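Local coordinates for protein phosphatidylinositol-specific phospholipase C (Listeria monocytogenes, PDB 2PLC) that is a bacterial phosphatidylinositol-specific phospholipase C, an enzyme of the PI-PLC X-domain family built on a TIM-barrel type of fold, at residues 227-230 against 231-235. Residues are numbered along the deposited sequence; the frame is centred on the assembly and turned at random.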
ATOM      1  N   ARG A 227      -5.381   2.084 -17.014  1.00 19.66           N
ATOM      2  CA  ARG A 227      -5.274   0.781 -17.662  1.00 17.01           C
ATOM      3  C   ARG A 227      -4.191   0.784 -18.744  1.00 17.18           C
ATOM      4  O   ARG A 227      -3.442  -0.180 -18.878  1.00 14.60           O
ATOM      5  CB  ARG A 227      -6.626   0.378 -18.260  1.00 24.44           C
ATOM      6  CG  ARG A 227      -6.592  -0.860 -19.140  1.00 27.36           C
ATOM      7  CD  ARG A 227      -6.762  -2.136 -18.349  1.00 41.80           C
ATOM      8  NE  ARG A 227      -8.147  -2.338 -17.925  1.00 50.27           N
ATOM      9  CZ  ARG A 227      -8.639  -3.500 -17.497  1.00 56.93           C
ATOM     10  NH1 ARG A 227      -7.858  -4.577 -17.436  1.00 54.27           N
ATOM     11  NH2 ARG A 227      -9.908  -3.584 -17.113  1.00 49.63           N
ATOM     12  N   GLN A 228      -4.104   1.873 -19.502  1.00 13.39           N
ATOM     13  CA  GLN A 228      -3.104   1.989 -20.559  1.00 14.87           C
ATOM     14  C   GLN A 228      -1.684   2.084 -20.002  1.00 20.21           C
ATOM     15  O   GLN A 228      -0.784   1.399 -20.485  1.00 22.15           O
ATOM     16  CB  GLN A 228      -3.403   3.183 -21.453  1.00 11.75           C
ATOM     17  CG  GLN A 228      -4.654   3.001 -22.289  1.00 19.69           C
ATOM     18  CD  GLN A 228      -4.984   4.236 -23.089  1.00 21.46           C
ATOM     19  OE1 GLN A 228      -5.327   5.277 -22.532  1.00 22.86           O
ATOM     20  NE2 GLN A 228      -4.865   4.134 -24.408  1.00 23.74           N
ATOM     21  N   TYR A 229      -1.492   2.909 -18.976  1.00 16.47           N
ATOM     22  CA  TYR A 229      -0.180   3.065 -18.349  1.00 15.30           C
ATOM     23  C   TYR A 229       0.338   1.738 -17.800  1.00 19.74           C
ATOM     24  O   TYR A 229       1.507   1.395 -17.991  1.00 24.09           O
ATOM     25  CB  TYR A 229      -0.247   4.062 -17.195  1.00  8.14           C
ATOM     26  CG  TYR A 229       0.039   5.497 -17.567  1.00 15.35           C
ATOM     27  CD1 TYR A 229       1.344   5.919 -17.831  1.00 11.43           C
ATOM     28  CD2 TYR A 229      -0.986   6.444 -17.621  1.00 15.04           C
ATOM     29  CE1 TYR A 229       1.624   7.248 -18.137  1.00 11.22           C
ATOM     30  CE2 TYR A 229      -0.714   7.781 -17.929  1.00 13.51           C
ATOM     31  CZ  TYR A 229       0.595   8.172 -18.184  1.00 15.64           C
ATOM     32  OH  TYR A 229       0.877   9.490 -18.486  1.00 20.15           O
ATOM     33  N   ALA A 230      -0.537   1.011 -17.104  1.00 14.50           N
ATOM     34  CA  ALA A 230      -0.196  -0.271 -16.495  1.00 15.54           C
ATOM     35  C   ALA A 230       0.198  -1.306 -17.535  1.00 16.25           C
ATOM     36  O   ALA A 230       1.129  -2.084 -17.321  1.00 20.97           O
ATOM     37  CB  ALA A 230      -1.364  -0.782 -15.655  1.00 14.93           C
ATOM     38  N   ALA A 231      -0.511  -1.306 -18.660  1.00 20.44           N
ATOM     39  CA  ALA A 231      -0.229  -2.236 -19.748  1.00 20.33           C
ATOM     40  C   ALA A 231       1.165  -1.991 -20.328  1.00 21.28           C
ATOM     41  O   ALA A 231       1.833  -2.921 -20.778  1.00 22.72           O
ATOM     42  CB  ALA A 231      -1.279  -2.108 -20.826  1.00 21.55           C
ATOM     43  N   ALA A 232       1.612  -0.740 -20.295  1.00 18.78           N
ATOM     44  CA  ALA A 232       2.934  -0.398 -20.808  1.00 16.39           C
ATOM     45  C   ALA A 232       4.033  -0.613 -19.776  1.00 21.37           C
ATOM     46  O   ALA A 232       5.062  -1.211 -20.082  1.00 26.52           O
ATOM     47  CB  ALA A 232       2.954   1.051 -21.275  1.00 17.02           C
ATOM     48  N   LEU A 233       3.760  -0.191 -18.541  1.00 16.85           N
ATOM     49  CA  LEU A 233       4.719  -0.238 -17.443  1.00 16.05           C
ATOM     50  C   LEU A 233       4.954  -1.484 -16.596  1.00 21.08           C
ATOM     51  O   LEU A 233       6.108  -1.797 -16.285  1.00 25.69           O
ATOM     52  CB  LEU A 233       4.468   0.945 -16.513  1.00 15.37           C
ATOM     53  CG  LEU A 233       4.784   2.304 -17.130  1.00 15.16           C
ATOM     54  CD1 LEU A 233       4.108   3.420 -16.362  1.00  8.51           C
ATOM     55  CD2 LEU A 233       6.281   2.491 -17.173  1.00 13.12           C
ATOM     56  N   ASN A 234       3.891  -2.168 -16.180  1.00 22.04           N
ATOM     57  CA  ASN A 234       4.040  -3.349 -15.325  1.00 18.25           C
ATOM     58  C   ASN A 234       5.026  -4.384 -15.845  1.00 18.78           C
ATOM     59  O   ASN A 234       5.828  -4.916 -15.081  1.00 27.01           O
ATOM     60  CB  ASN A 234       2.686  -4.004 -15.046  1.00 19.45           C
ATOM     61  CG  ASN A 234       1.791  -3.150 -14.167  1.00 20.74           C
ATOM     62  OD1 ASN A 234       2.201  -2.102 -13.673  1.00 15.00           O
ATOM     63  ND2 ASN A 234       0.557  -3.599 -13.969  1.00 18.81           N
ATOM     64  N   ASN A 235       4.987  -4.647 -17.147  1.00 24.09           N
ATOM     65  CA  ASN A 235       5.889  -5.614 -17.764  1.00 24.42           C
ATOM     66  C   ASN A 235       7.338  -5.132 -17.760  1.00 26.47           C
ATOM     67  O   ASN A 235       8.262  -5.908 -17.505  1.00 31.25           O
ATOM     68  CB  ASN A 235       5.445  -5.910 -19.193  1.00 41.62           C
ATOM     69  CG  ASN A 235       4.990  -7.335 -19.364  1.00 62.25           C
ATOM     70  OD1 ASN A 235       5.695  -8.151 -19.959  1.00 72.40           O
ATOM     71  ND2 ASN A 235       3.818  -7.656 -18.817  1.00 65.54           N
TER
HETATM   72  O   HOH W   1       2.229  -4.847 -18.286  1.00 29.52           O
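Tyr-229 and Leu-233 sit one helical turn apart and point the same way. CD1 of Leu-233 reaches the edge of the Tyr-229 ring, near its plane, 4.0 Å from Tyr-229 CD1. The leucine CG is anti to its own carbonyl carbon (chi1 -67°). This lays CG and the CD1 methyl alongside the tyrosine, with Leu-233 CG 3.5 Å from Tyr-229 O. Leu-233 N donates to Tyr-229 O at 2.8 Å. A weak second bond comes from Ala-232 N. Ala-231 N bonds to Arg-227 O, and Ala-232 N to Gln-228 O, in the usual i to i+4 pattern.

This is the first part of helix 226-246, the helix of a beta-alpha-beta unit between parallel strands 212-216 and 253-257, as in TIM-barrel folds.

Asn-234 N donates a hydrogen bond to Ala-230 O at 3.0 Å. A water donates to Ala-230 O at 3.1 Å and accepts from Asn-235 ND2 and, weakly, from Asn-235 N. Asn-234 CG lies 3.4 Å from Ala-230 O, and ND2 of Asn-234 lies 3.8 Å from Ala-230 CB.

Leu-233 packs on Val-191, Lys-194 and Phe-195 of helix 191-207. The Tyr-229 hydroxyl bonds to Pro-189 O, and Phe-224 meets its ring edge-to-face. Asn-234 ND2 donates to Asp-258 O, tying the buried amide to the segment just after strand 253-257.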